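Local coordinates for putative TetR family transcriptional regulator (Streptomyces coelicolor A3, PDB 3BQY), which probably binds DNA through an N-terminal helix-turn-helix and regulates transcription, most likely as a repressor of the TetR family, at residues M25-L28 against A29-M32; A36-L39 against Y40-F43; A44-Q47 against D48-A52; H102-P106 against N107-F111. All blocks are in the same frame, centred on the assembly; numbering follows the deposited sequence.

Contact 1. Residues M25-L28 against A29-M32; sequences MRRL and AQAM
Helix 25-32 forms the first half of the predicted helix-turn-helix of this TetR-family protein, and within it Leu-28 lies beside Met-32 while Arg-27 crosses Gln-30. Backbone bonds from each residue to the fourth one back hold the turns together: Ala-29 N to Met-25 O and Gln-30 N to Arg-26 O, both 2.8 Å, then Ala-31 N to Arg-27 O at 3.0 Å. The last of the series, Met-32 N to Leu-28 O, stretches to 3.1 Å and is less straight. Met-32, a selenomethionine, also sets its CG 3.2 Å from the same Leu-28 O, so that this carbonyl is covered by the side chain as well as bonded by the amide. The two side chains point the same way: Leu-28 has its CG opposite the backbone N (chi1 -171°), and its CD1 comes to 4.1 Å from Met-32 SE. Together they face helix 4-18, where both meet Thr-10, while Leu-28 also packs on Leu-39 and Leu-49 of the two following helices. The more exposed side carries the polar chains. Gln-30 runs extended beyond CG, with its aliphatic part folded back over the Arg-26 carbonyl. Arg-27 bends at chi2 (75°) and crosses it at about a right angle, guanidinium and amide planes 33° apart. The meeting is one of van der Waals contact: Gln-30 OE1 lies 3.8 Å from Arg-27 CA and 4.0 Å from its CD, and Arg-27 NH2 reaches to 4.2 Å from Ala-31 CB.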
HETATM    1  N   MSE A  25      -5.660  -8.625  22.328  1.00 25.70           N
HETATM    2  CA  MSE A  25      -6.596  -8.206  23.366  1.00 25.44           C
HETATM    3  C   MSE A  25      -6.053  -8.617  24.743  1.00 25.28           C
HETATM    4  O   MSE A  25      -6.163  -7.855  25.691  1.00 25.24           O
HETATM    5  CB  MSE A  25      -7.995  -8.802  23.129  1.00 25.33           C
HETATM    6  CG  MSE A  25      -8.598  -8.350  21.815  1.00 24.38           C
HETATM    7 SE   MSE A  25      -8.994  -6.449  21.795  0.80 29.81          SE
HETATM    8  CE  MSE A  25     -10.794  -6.526  22.562  1.00 28.86           C
ATOM      9  N   ARG A  26      -5.459  -9.804  24.844  1.00 25.26           N
ATOM     10  CA  ARG A  26      -4.870 -10.247  26.114  1.00 26.62           C
ATOM     11  C   ARG A  26      -3.717  -9.330  26.533  1.00 26.12           C
ATOM     12  O   ARG A  26      -3.628  -8.948  27.704  1.00 25.72           O
ATOM     13  CB  ARG A  26      -4.418 -11.710  26.049  1.00 26.44           C
ATOM     14  CG  ARG A  26      -5.617 -12.657  25.788  1.00 28.98           C
ATOM     15  CD  ARG A  26      -5.284 -14.135  25.915  1.00 28.54           C
ATOM     16  NE  ARG A  26      -6.332 -14.989  25.347  1.00 31.08           N
ATOM     17  CZ  ARG A  26      -7.447 -15.348  25.987  1.00 36.79           C
ATOM     18  NH1 ARG A  26      -7.675 -14.923  27.239  1.00 37.37           N
ATOM     19  NH2 ARG A  26      -8.348 -16.136  25.372  1.00 34.47           N
ATOM     20  N   ARG A  27      -2.847  -9.001  25.578  1.00 26.14           N
ATOM     21  CA  ARG A  27      -1.692  -8.098  25.835  1.00 27.59           C
ATOM     22  C   ARG A  27      -2.188  -6.736  26.312  1.00 27.68           C
ATOM     23  O   ARG A  27      -1.640  -6.164  27.242  1.00 27.74           O
ATOM     24  CB  ARG A  27      -0.838  -7.933  24.561  1.00 27.55           C
ATOM     25  CG  ARG A  27       0.405  -7.056  24.679  1.00 28.19           C
ATOM     26  CD  ARG A  27       1.522  -7.764  25.432  1.00 28.24           C
ATOM     27  NE  ARG A  27       2.594  -6.823  25.792  1.00 31.64           N
ATOM     28  CZ  ARG A  27       2.587  -6.054  26.884  1.00 32.30           C
ATOM     29  NH1 ARG A  27       3.624  -5.266  27.139  1.00 32.84           N
ATOM     30  NH2 ARG A  27       1.551  -6.078  27.731  1.00 30.89           N
ATOM     31  N   LEU A  28      -3.223  -6.214  25.646  1.00 27.73           N
ATOM     32  CA  LEU A  28      -3.882  -4.979  26.046  1.00 27.79           C
ATOM     33  C   LEU A  28      -4.509  -5.062  27.424  1.00 28.53           C
ATOM     34  O   LEU A  28      -4.412  -4.111  28.196  1.00 28.89           O
ATOM     35  CB  LEU A  28      -4.961  -4.601  25.005  1.00 27.99           C
ATOM     36  CG  LEU A  28      -5.651  -3.241  25.077  1.00 28.96           C
ATOM     37  CD1 LEU A  28      -4.653  -2.109  25.259  1.00 29.32           C
ATOM     38  CD2 LEU A  28      -6.453  -3.038  23.783  1.00 27.65           C
ATOM     39  N   ALA A  29      -5.178  -6.179  27.731  1.00 28.92           N
ATOM     40  CA  ALA A  29      -5.727  -6.415  29.062  1.00 29.83           C
ATOM     41  C   ALA A  29      -4.619  -6.419  30.136  1.00 30.40           C
ATOM     42  O   ALA A  29      -4.789  -5.829  31.205  1.00 30.48           O
ATOM     43  CB  ALA A  29      -6.518  -7.734  29.101  1.00 29.30           C
ATOM     44  N   GLN A  30      -3.499  -7.092  29.847  1.00 31.34           N
ATOM     45  CA  GLN A  30      -2.363  -7.147  30.794  1.00 32.34           C
ATOM     46  C   GLN A  30      -1.872  -5.713  31.022  1.00 33.91           C
ATOM     47  O   GLN A  30      -1.683  -5.297  32.159  1.00 34.17           O
ATOM     48  CB  GLN A  30      -1.217  -8.080  30.308  1.00 32.33           C
ATOM     49  CG  GLN A  30      -1.547  -9.607  30.276  1.00 30.70           C
ATOM     50  CD  GLN A  30      -0.692 -10.412  29.277  1.00 30.45           C
ATOM     51  OE1 GLN A  30       0.255  -9.825  28.663  1.00 34.12           O
ATOM     52  NE2 GLN A  30      -1.042 -11.783  29.105  1.00 32.80           N
ATOM     53  N   ALA A  31      -1.735  -4.951  29.934  1.00 35.44           N
ATOM     54  CA  ALA A  31      -1.283  -3.548  29.992  1.00 37.22           C
ATOM     55  C   ALA A  31      -2.163  -2.637  30.853  1.00 38.34           C
ATOM     56  O   ALA A  31      -1.646  -1.741  31.516  1.00 38.73           O
ATOM     57  CB  ALA A  31      -1.140  -2.965  28.587  1.00 36.83           C
HETATM   58  N   MSE A  32      -3.476  -2.866  30.845  1.00 39.46           N
HETATM   59  CA  MSE A  32      -4.415  -2.035  31.610  1.00 40.92           C
HETATM   60  C   MSE A  32      -4.852  -2.665  32.929  1.00 40.87           C
HETATM   61  O   MSE A  32      -5.724  -2.119  33.620  1.00 40.94           O
HETATM   62  CB  MSE A  32      -5.661  -1.741  30.786  1.00 40.37           C
HETATM   63  CG  MSE A  32      -5.368  -1.329  29.363  1.00 42.16           C
HETATM   64 SE   MSE A  32      -7.013  -0.907  28.423  0.80 44.19          SE
HETATM   65  CE  MSE A  32      -7.321   0.855  29.230  1.00 39.31           C
TER

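Contact 2. Residues A36-L39 against Y40-F43; sequences AGAL and YRYF
Tyr-40 meets Ala-36 one turn back, through backbone and ring together. Its N bonds to Ala-36 O at 3.2 Å and makes a weak second bond to Gly-37 O, and the ring leans over the same turn so that CD2 lies 3.2 Å from Ala-36 O. With CG beside the backbone N (chi1 -77°), the ring is carried back along the helix, and its CE2 comes to 4.2 Å from Ala-36 CB. Arg-41 follows with its N on Ala-38 O at 3.1 Å, the donor well above the carbonyl plane, 61° out of it: an i to i-3 bond, as in a 3-10 turn, within a weakly bonded helix. The Arg-41 chain bends at chi3 (-77°), which lays one face of the guanidinium over the backbone of Ala-38, with NH2 3.7 Å from Ala-38 CA. Tyr-42 puts CD2 3.4 Å from Ala-38 O, while its N makes a weak bond to Leu-39 O. Phe-43 lies just past the helix: its N bonds to Leu-39 O at 2.9 Å, and its ring turns inward against Val-8 and Leu-49. Leu-39 likewise points into the core, onto Met-25 and Leu-28. Helix 36-42 is the second helix of the predicted helix-turn-helix, which in TetR-family proteins is the recognition helix, consistent with DNA binding.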
ATOM      1  N   ALA A  36      -9.485  -9.749  29.967  1.00 38.63           N
ATOM      2  CA  ALA A  36      -9.747  -9.529  28.530  1.00 38.04           C
ATOM      3  C   ALA A  36     -11.243  -9.385  28.302  1.00 37.59           C
ATOM      4  O   ALA A  36     -11.670  -8.598  27.452  1.00 37.76           O
ATOM      5  CB  ALA A  36      -9.169 -10.641  27.658  1.00 38.14           C
ATOM      6  N   GLY A  37     -12.025 -10.130  29.094  1.00 36.86           N
ATOM      7  CA  GLY A  37     -13.487 -10.043  29.092  1.00 35.75           C
ATOM      8  C   GLY A  37     -13.978  -8.608  29.114  1.00 35.17           C
ATOM      9  O   GLY A  37     -14.890  -8.257  28.375  1.00 35.11           O
ATOM     10  N   ALA A  38     -13.348  -7.780  29.948  1.00 34.40           N
ATOM     11  CA  ALA A  38     -13.701  -6.372  30.073  1.00 33.69           C
ATOM     12  C   ALA A  38     -13.573  -5.635  28.747  1.00 33.29           C
ATOM     13  O   ALA A  38     -14.471  -4.882  28.375  1.00 33.31           O
ATOM     14  CB  ALA A  38     -12.852  -5.698  31.129  1.00 33.69           C
ATOM     15  N   LEU A  39     -12.467  -5.863  28.038  1.00 32.66           N
ATOM     16  CA  LEU A  39     -12.193  -5.173  26.775  1.00 32.27           C
ATOM     17  C   LEU A  39     -13.201  -5.503  25.708  1.00 31.81           C
ATOM     18  O   LEU A  39     -13.523  -4.666  24.866  1.00 30.91           O
ATOM     19  CB  LEU A  39     -10.816  -5.543  26.250  1.00 32.52           C
ATOM     20  CG  LEU A  39      -9.632  -5.042  27.039  1.00 34.14           C
ATOM     21  CD1 LEU A  39      -8.412  -5.528  26.304  1.00 35.97           C
ATOM     22  CD2 LEU A  39      -9.670  -3.535  27.054  1.00 36.42           C
ATOM     23  N   TYR A  40     -13.664  -6.750  25.729  1.00 31.45           N
ATOM     24  CA  TYR A  40     -14.631  -7.233  24.762  1.00 31.93           C
ATOM     25  C   TYR A  40     -16.023  -6.616  24.940  1.00 33.61           C
ATOM     26  O   TYR A  40     -16.862  -6.716  24.042  1.00 34.42           O
ATOM     27  CB  TYR A  40     -14.699  -8.765  24.805  1.00 30.60           C
ATOM     28  CG  TYR A  40     -13.529  -9.412  24.106  1.00 28.37           C
ATOM     29  CD1 TYR A  40     -13.377  -9.310  22.721  1.00 27.27           C
ATOM     30  CD2 TYR A  40     -12.570 -10.109  24.825  1.00 28.13           C
ATOM     31  CE1 TYR A  40     -12.296  -9.920  22.077  1.00 27.42           C
ATOM     32  CE2 TYR A  40     -11.486 -10.710  24.196  1.00 28.03           C
ATOM     33  CZ  TYR A  40     -11.353 -10.610  22.827  1.00 26.66           C
ATOM     34  OH  TYR A  40     -10.280 -11.200  22.217  1.00 26.03           O
ATOM     35  N   ARG A  41     -16.262  -5.988  26.093  1.00 34.77           N
ATOM     36  CA  ARG A  41     -17.473  -5.194  26.297  1.00 36.18           C
ATOM     37  C   ARG A  41     -17.404  -3.845  25.571  1.00 36.51           C
ATOM     38  O   ARG A  41     -18.432  -3.301  25.179  1.00 36.88           O
ATOM     39  CB  ARG A  41     -17.770  -5.012  27.789  1.00 35.93           C
ATOM     40  CG  ARG A  41     -18.287  -6.284  28.443  1.00 37.05           C
ATOM     41  CD  ARG A  41     -18.854  -6.042  29.858  1.00 37.80           C
ATOM     42  NE  ARG A  41     -17.800  -5.868  30.863  1.00 40.76           N
ATOM     43  CZ  ARG A  41     -17.364  -6.832  31.678  1.00 42.11           C
ATOM     44  NH1 ARG A  41     -17.888  -8.054  31.622  1.00 43.14           N
ATOM     45  NH2 ARG A  41     -16.403  -6.574  32.562  1.00 42.36           N
ATOM     46  N   TYR A  42     -16.193  -3.326  25.382  1.00 36.62           N
ATOM     47  CA  TYR A  42     -15.977  -2.066  24.652  1.00 36.99           C
ATOM     48  C   TYR A  42     -15.727  -2.269  23.167  1.00 35.93           C
ATOM     49  O   TYR A  42     -16.128  -1.445  22.348  1.00 36.58           O
ATOM     50  CB  TYR A  42     -14.848  -1.249  25.303  1.00 37.88           C
ATOM     51  CG  TYR A  42     -15.226  -0.829  26.702  1.00 40.29           C
ATOM     52  CD1 TYR A  42     -16.026   0.309  26.921  1.00 42.34           C
ATOM     53  CD2 TYR A  42     -14.843  -1.594  27.808  1.00 41.15           C
ATOM     54  CE1 TYR A  42     -16.412   0.683  28.218  1.00 42.35           C
ATOM     55  CE2 TYR A  42     -15.218  -1.230  29.101  1.00 42.16           C
ATOM     56  CZ  TYR A  42     -16.003  -0.093  29.301  1.00 42.21           C
ATOM     57  OH  TYR A  42     -16.375   0.258  30.589  1.00 42.31           O
ATOM     58  N   PHE A  43     -15.066  -3.369  22.823  1.00 34.38           N
ATOM     59  CA  PHE A  43     -14.774  -3.703  21.439  1.00 33.42           C
ATOM     60  C   PHE A  43     -15.128  -5.160  21.214  1.00 32.69           C
ATOM     61  O   PHE A  43     -14.469  -6.038  21.766  1.00 33.31           O
ATOM     62  CB  PHE A  43     -13.284  -3.477  21.135  1.00 32.33           C
ATOM     63  CG  PHE A  43     -12.841  -2.076  21.369  1.00 32.88           C
ATOM     64  CD1 PHE A  43     -13.078  -1.100  20.416  1.00 32.13           C
ATOM     65  CD2 PHE A  43     -12.231  -1.720  22.565  1.00 32.87           C
ATOM     66  CE1 PHE A  43     -12.693   0.223  20.643  1.00 34.77           C
ATOM     67  CE2 PHE A  43     -11.836  -0.413  22.795  1.00 34.71           C
ATOM     68  CZ  PHE A  43     -12.060   0.558  21.826  1.00 32.46           C
TER

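Contact 3. Residues A44-Q47 against D48-A52; sequences AAKQ and DLLTA
The flat carbonyl group of Gln-47 is gripped from opposite faces by one residue, Thr-51: the backbone N approaches one face and OG1 the other, each 2.9 Å from Gln-47 O and tilted about 30° from its plane. Both donors belong to the first turns of helix 46-57, which follows the helix-turn-helix and in TetR-family proteins links the DNA-binding domain to the C-terminal one. OG1 sits beside its own backbone N (chi1 -68°), the setting that lets a threonine hydroxyl fold back onto the carbonyl four residues earlier. That hydroxyl donates to Gln-47 O and also receives His-102 N from the loop before helix 106-121. With a valine at Thr-51, Gln-47 O would probably keep just the backbone donor and His-102 N would be left without its acceptor. The other flat group, the Asp-48 carboxylate, curls back to the helix start, where OD2 takes a weak bond from Ala-45 N at 3.0 Å and touches Ala-44 CB at 3.6 Å. Ala-45 is the N-cap and Asp-48 the third residue after it, so the carboxylate of the third helical residue turns back to the N-cap amide; its negative charge is likely to suit the positive end of the helix. Further round, Leu-50 N bonds to Lys-46 O at 2.9 Å, nearly straight at 171°, and Leu-50 CG rests 3.5 Å from that same Lys-46 O.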
ATOM      1  N   ALA A  44     -16.133  -5.417  20.387  1.00 31.51           N
ATOM      2  CA  ALA A  44     -16.611  -6.786  20.161  1.00 30.44           C
ATOM      3  C   ALA A  44     -15.521  -7.710  19.610  1.00 29.51           C
ATOM      4  O   ALA A  44     -15.525  -8.912  19.880  1.00 28.93           O
ATOM      5  CB  ALA A  44     -17.828  -6.787  19.238  1.00 30.47           C
ATOM      6  N   ALA A  45     -14.592  -7.136  18.842  1.00 28.10           N
ATOM      7  CA  ALA A  45     -13.503  -7.885  18.240  1.00 27.22           C
ATOM      8  C   ALA A  45     -12.271  -6.988  18.144  1.00 27.03           C
ATOM      9  O   ALA A  45     -12.387  -5.755  18.217  1.00 26.44           O
ATOM     10  CB  ALA A  45     -13.906  -8.376  16.859  1.00 26.14           C
ATOM     11  N   LYS A  46     -11.105  -7.603  17.985  1.00 25.82           N
ATOM     12  CA  LYS A  46      -9.864  -6.844  17.800  1.00 27.03           C
ATOM     13  C   LYS A  46      -9.936  -5.924  16.575  1.00 26.23           C
ATOM     14  O   LYS A  46      -9.432  -4.805  16.621  1.00 26.28           O
ATOM     15  CB  LYS A  46      -8.619  -7.748  17.724  1.00 27.19           C
ATOM     16  CG  LYS A  46      -7.309  -6.902  17.781  1.00 28.39           C
ATOM     17  CD  LYS A  46      -6.058  -7.776  17.848  1.00 30.51           C
ATOM     18  CE  LYS A  46      -5.858  -8.560  16.582  1.00 34.35           C
ATOM     19  NZ  LYS A  46      -4.446  -9.056  16.517  1.00 37.84           N
ATOM     20  N   GLN A  47     -10.611  -6.353  15.513  1.00 26.64           N
ATOM     21  CA  GLN A  47     -10.741  -5.509  14.320  0.50 27.53           C
ATOM     22  C   GLN A  47     -11.467  -4.175  14.641  1.00 27.52           C
ATOM     23  O   GLN A  47     -11.172  -3.143  14.031  1.00 28.22           O
ATOM     24  CB  GLN A  47     -11.365  -6.287  13.137  0.50 27.58           C
ATOM     25  CG  GLN A  47     -12.784  -5.883  12.731  0.50 28.14           C
ATOM     26  CD  GLN A  47     -13.381  -6.715  11.593  0.50 28.44           C
ATOM     27  OE1 GLN A  47     -12.712  -7.555  10.968  0.50 28.77           O
ATOM     28  NE2 GLN A  47     -14.662  -6.482  11.323  0.50 28.54           N
ATOM     29  N   ASP A  48     -12.392  -4.204  15.601  1.00 26.91           N
ATOM     30  CA  ASP A  48     -13.115  -3.003  16.053  1.00 27.22           C
ATOM     31  C   ASP A  48     -12.167  -2.057  16.795  1.00 26.06           C
ATOM     32  O   ASP A  48     -12.185  -0.841  16.584  1.00 25.60           O
ATOM     33  CB  ASP A  48     -14.304  -3.375  16.952  1.00 27.33           C
ATOM     34  CG  ASP A  48     -15.342  -4.234  16.219  1.00 31.92           C
ATOM     35  OD1 ASP A  48     -15.721  -3.882  15.091  1.00 35.28           O
ATOM     36  OD2 ASP A  48     -15.773  -5.272  16.761  1.00 34.80           O
ATOM     37  N   LEU A  49     -11.323  -2.614  17.643  1.00 25.16           N
ATOM     38  CA  LEU A  49     -10.259  -1.821  18.261  1.00 25.38           C
ATOM     39  C   LEU A  49      -9.325  -1.210  17.187  1.00 25.19           C
ATOM     40  O   LEU A  49      -9.044  -0.010  17.224  1.00 26.10           O
ATOM     41  CB  LEU A  49      -9.460  -2.666  19.266  1.00 24.71           C
ATOM     42  CG  LEU A  49      -8.183  -2.013  19.819  1.00 27.32           C
ATOM     43  CD1 LEU A  49      -8.531  -0.818  20.740  1.00 28.31           C
ATOM     44  CD2 LEU A  49      -7.336  -3.058  20.528  1.00 27.07           C
ATOM     45  N   LEU A  50      -8.843  -2.023  16.255  1.00 24.36           N
ATOM     46  CA  LEU A  50      -7.964  -1.526  15.176  1.00 24.74           C
ATOM     47  C   LEU A  50      -8.614  -0.419  14.368  1.00 24.94           C
ATOM     48  O   LEU A  50      -7.961   0.589  14.041  1.00 25.50           O
ATOM     49  CB  LEU A  50      -7.504  -2.666  14.256  1.00 24.91           C
ATOM     50  CG  LEU A  50      -6.543  -3.662  14.947  1.00 24.40           C
ATOM     51  CD1 LEU A  50      -6.427  -4.914  14.090  1.00 26.60           C
ATOM     52  CD2 LEU A  50      -5.193  -3.059  15.222  1.00 25.76           C
ATOM     53  N   THR A  51      -9.899  -0.584  14.073  1.00 25.00           N
ATOM     54  CA  THR A  51     -10.661   0.417  13.332  1.00 25.90           C
ATOM     55  C   THR A  51     -10.689   1.744  14.124  1.00 26.14           C
ATOM     56  O   THR A  51     -10.450   2.819  13.565  1.00 26.38           O
ATOM     57  CB  THR A  51     -12.061  -0.138  12.999  1.00 25.54           C
ATOM     58  OG1 THR A  51     -11.911  -1.214  12.054  1.00 25.61           O
ATOM     59  CG2 THR A  51     -12.985   0.938  12.429  1.00 27.75           C
ATOM     60  N   ALA A  52     -10.938   1.655  15.431  1.00 25.59           N
ATOM     61  CA  ALA A  52     -10.954   2.837  16.300  1.00 25.47           C
ATOM     62  C   ALA A  52      -9.574   3.520  16.397  1.00 24.99           C
ATOM     63  O   ALA A  52      -9.483   4.758  16.390  1.00 24.10           O
ATOM     64  CB  ALA A  52     -11.514   2.480  17.709  1.00 24.91           C
TER

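Contact 4. Residues H102-P106 against N107-F111; sequences HATGP and NTLRF
Gly-105 takes the N-cap position of helix 106-121, its O receiving Leu-109 N at 2.8 Å and 170° at the hydrogen, and Pro-106 O then takes Arg-110 N at 2.8 Å. Beside this first turn, the methyl of Thr-104 spans two helical side chains: CG2 lies 3.5 Å from Leu-109 CD2 and 3.8 Å from Thr-108 CG2, and the Thr-104 side chain crosses each at about a right angle. Leu-109 CG, set beside its backbone N (chi1 -66°), is carried back over the Gly-105 carbonyl, 3.2 Å from Gly-105 O. An alanine in place of Leu-109 would probably leave the Thr-104 methyl without its nearer partner and open a gap beside that carbonyl. A water joins loop to helix, accepting from Gly-105 N at 3.0 Å and lying 2.6 Å from Thr-108 OG1. The polar end of Thr-104 looks elsewhere, its OG1 bonding to Pro-158 O of the second subunit, and Leu-109 packs on Tyr-173 of that subunit. Within the chain, Glu-55 of helix 46-57 accepts from Asn-107 N, and Phe-111 packs on Leu-80 and Leu-84 of helix 73-89, so the turn joins two helices of its own chain to the dimer partner.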
ATOM      1  N   HIS A 102     -11.789  -1.640   9.067  1.00 41.18           N
ATOM      2  CA  HIS A 102     -13.067  -2.230   8.609  1.00 42.41           C
ATOM      3  C   HIS A 102     -14.311  -1.347   8.706  1.00 42.99           C
ATOM      4  O   HIS A 102     -15.448  -1.824   8.582  1.00 43.58           O
ATOM      5  CB  HIS A 102     -13.315  -3.597   9.261  1.00 42.97           C
ATOM      6  CG  HIS A 102     -12.584  -4.712   8.581  1.00 45.97           C
ATOM      7  ND1 HIS A 102     -11.258  -4.998   8.836  1.00 48.16           N
ATOM      8  CD2 HIS A 102     -12.981  -5.590   7.627  1.00 48.46           C
ATOM      9  CE1 HIS A 102     -10.877  -6.018   8.087  1.00 50.19           C
ATOM     10  NE2 HIS A 102     -11.903  -6.396   7.344  1.00 50.06           N
ATOM     11  N   ALA A 103     -14.084  -0.063   8.938  1.00 42.53           N
ATOM     12  CA  ALA A 103     -15.112   0.953   8.855  1.00 42.72           C
ATOM     13  C   ALA A 103     -14.414   2.198   8.340  1.00 42.43           C
ATOM     14  O   ALA A 103     -13.175   2.294   8.364  1.00 43.12           O
ATOM     15  CB  ALA A 103     -15.765   1.225  10.224  1.00 42.41           C
ATOM     16  N   THR A 104     -15.212   3.137   7.840  1.00 41.46           N
ATOM     17  CA  THR A 104     -14.705   4.425   7.444  1.00 40.42           C
ATOM     18  C   THR A 104     -15.333   5.435   8.397  1.00 38.63           C
ATOM     19  O   THR A 104     -16.531   5.767   8.268  1.00 38.57           O
ATOM     20  CB  THR A 104     -15.102   4.759   5.993  1.00 40.94           C
ATOM     21  OG1 THR A 104     -14.757   3.665   5.124  1.00 43.00           O
ATOM     22  CG2 THR A 104     -14.371   6.001   5.544  1.00 40.94           C
ATOM     23  N   GLY A 105     -14.549   5.907   9.360  1.00 35.77           N
ATOM     24  CA  GLY A 105     -15.079   6.857  10.342  1.00 32.82           C
ATOM     25  C   GLY A 105     -15.067   8.296   9.850  1.00 31.58           C
ATOM     26  O   GLY A 105     -14.554   8.595   8.747  1.00 30.19           O
ATOM     27  N   PRO A 106     -15.607   9.197  10.675  1.00 30.71           N
ATOM     28  CA  PRO A 106     -15.716  10.634  10.411  1.00 30.48           C
ATOM     29  C   PRO A 106     -14.387  11.307  10.062  1.00 30.09           C
ATOM     30  O   PRO A 106     -14.368  12.158   9.183  1.00 29.08           O
ATOM     31  CB  PRO A 106     -16.254  11.208  11.729  1.00 30.17           C
ATOM     32  CG  PRO A 106     -16.893  10.077  12.418  1.00 31.44           C
ATOM     33  CD  PRO A 106     -16.205   8.818  11.972  1.00 30.51           C
ATOM     34  N   ASN A 107     -13.292  10.945  10.747  1.00 29.29           N
ATOM     35  CA  ASN A 107     -11.989  11.543  10.463  1.00 28.26           C
ATOM     36  C   ASN A 107     -11.517  11.221   9.058  1.00 27.52           C
ATOM     37  O   ASN A 107     -10.962  12.086   8.366  1.00 27.24           O
ATOM     38  CB  ASN A 107     -10.923  11.143  11.498  1.00 28.60           C
ATOM     39  CG  ASN A 107     -11.166  11.771  12.852  1.00 29.03           C
ATOM     40  OD1 ASN A 107     -11.871  12.776  12.960  1.00 30.77           O
ATOM     41  ND2 ASN A 107     -10.628  11.161  13.898  1.00 25.45           N
ATOM     42  N   THR A 108     -11.727   9.979   8.631  1.00 26.11           N
ATOM     43  CA  THR A 108     -11.326   9.548   7.295  1.00 26.13           C
ATOM     44  C   THR A 108     -12.277  10.148   6.282  1.00 24.87           C
ATOM     45  O   THR A 108     -11.846  10.618   5.244  1.00 25.57           O
ATOM     46  CB  THR A 108     -11.321   7.990   7.162  1.00 25.39           C
ATOM     47  OG1 THR A 108     -10.317   7.479   8.037  1.00 28.32           O
ATOM     48  CG2 THR A 108     -10.954   7.566   5.758  1.00 27.71           C
ATOM     49  N   LEU A 109     -13.569  10.117   6.575  1.00 24.49           N
ATOM     50  CA  LEU A 109     -14.550  10.748   5.677  1.00 25.05           C
ATOM     51  C   LEU A 109     -14.246  12.248   5.473  1.00 24.54           C
ATOM     52  O   LEU A 109     -14.344  12.751   4.350  1.00 25.26           O
ATOM     53  CB  LEU A 109     -15.967  10.559   6.197  1.00 24.51           C
ATOM     54  CG  LEU A 109     -16.524   9.123   6.230  1.00 28.45           C
ATOM     55  CD1 LEU A 109     -17.864   9.101   6.944  1.00 29.38           C
ATOM     56  CD2 LEU A 109     -16.691   8.575   4.824  1.00 34.24           C
ATOM     57  N   ARG A 110     -13.908  12.966   6.538  1.00 24.36           N
ATOM     58  CA  ARG A 110     -13.588  14.394   6.409  0.50 24.49           C
ATOM     59  C   ARG A 110     -12.363  14.598   5.523  1.00 24.42           C
ATOM     60  O   ARG A 110     -12.326  15.532   4.706  1.00 24.58           O
ATOM     61  CB  ARG A 110     -13.367  15.072   7.770  0.50 24.30           C
ATOM     62  CG  ARG A 110     -14.454  16.056   8.139  0.50 23.87           C
ATOM     63  CD  ARG A 110     -14.272  16.692   9.544  0.50 24.36           C
ATOM     64  NE  ARG A 110     -13.742  15.772  10.561  0.50 26.21           N
ATOM     65  CZ  ARG A 110     -14.482  15.031  11.389  0.50 26.22           C
ATOM     66  NH1 ARG A 110     -15.821  15.097  11.396  0.50 28.07           N
ATOM     67  NH2 ARG A 110     -13.880  14.261  12.262  0.50 22.53           N
ATOM     68  N   PHE A 111     -11.365  13.739   5.690  1.00 23.98           N
ATOM     69  CA  PHE A 111     -10.141  13.782   4.869  1.00 24.24           C
ATOM     70  C   PHE A 111     -10.523  13.570   3.390  1.00 23.76           C
ATOM     71  O   PHE A 111     -10.118  14.346   2.539  1.00 23.12           O
ATOM     72  CB  PHE A 111      -9.122  12.691   5.320  1.00 25.78           C
ATOM     73  CG  PHE A 111      -8.093  12.365   4.277  1.00 26.75           C
ATOM     74  CD1 PHE A 111      -6.994  13.209   4.079  1.00 30.99           C
ATOM     75  CD2 PHE A 111      -8.221  11.243   3.478  1.00 29.31           C
ATOM     76  CE1 PHE A 111      -6.036  12.909   3.097  1.00 29.86           C
ATOM     77  CE2 PHE A 111      -7.286  10.962   2.491  1.00 32.95           C
ATOM     78  CZ  PHE A 111      -6.189  11.804   2.302  1.00 30.99           C
TER
HETATM   79  O   HOH W   1     -11.551   5.880   9.723  1.00 35.86           O

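Overall arrangement
Contacts 1, 2 and 3 follow one another along the chain on helices 25-32, 36-42 and 46-57, all within the probable N-terminal DNA-binding region, and they touch pairwise. Contacts 1 and 2, with centres 10 Å apart, lie on the two helices of the predicted helix-turn-helix; contact 3, its centre 11 Å from that of contact 2 and 14 Å from that of contact 1, packs against both through Leu-49, which meets Met-25, Leu-28 and Phe-43. Contact 4 comes last, at the start of helix 106-121 in the C-terminal domain. It meets contact 3 but neither of the others, its centre about 26 Å from that of contact 1. Helix 46-57 thus bridges the probable DNA-binding head and the domain that contacts the second subunit.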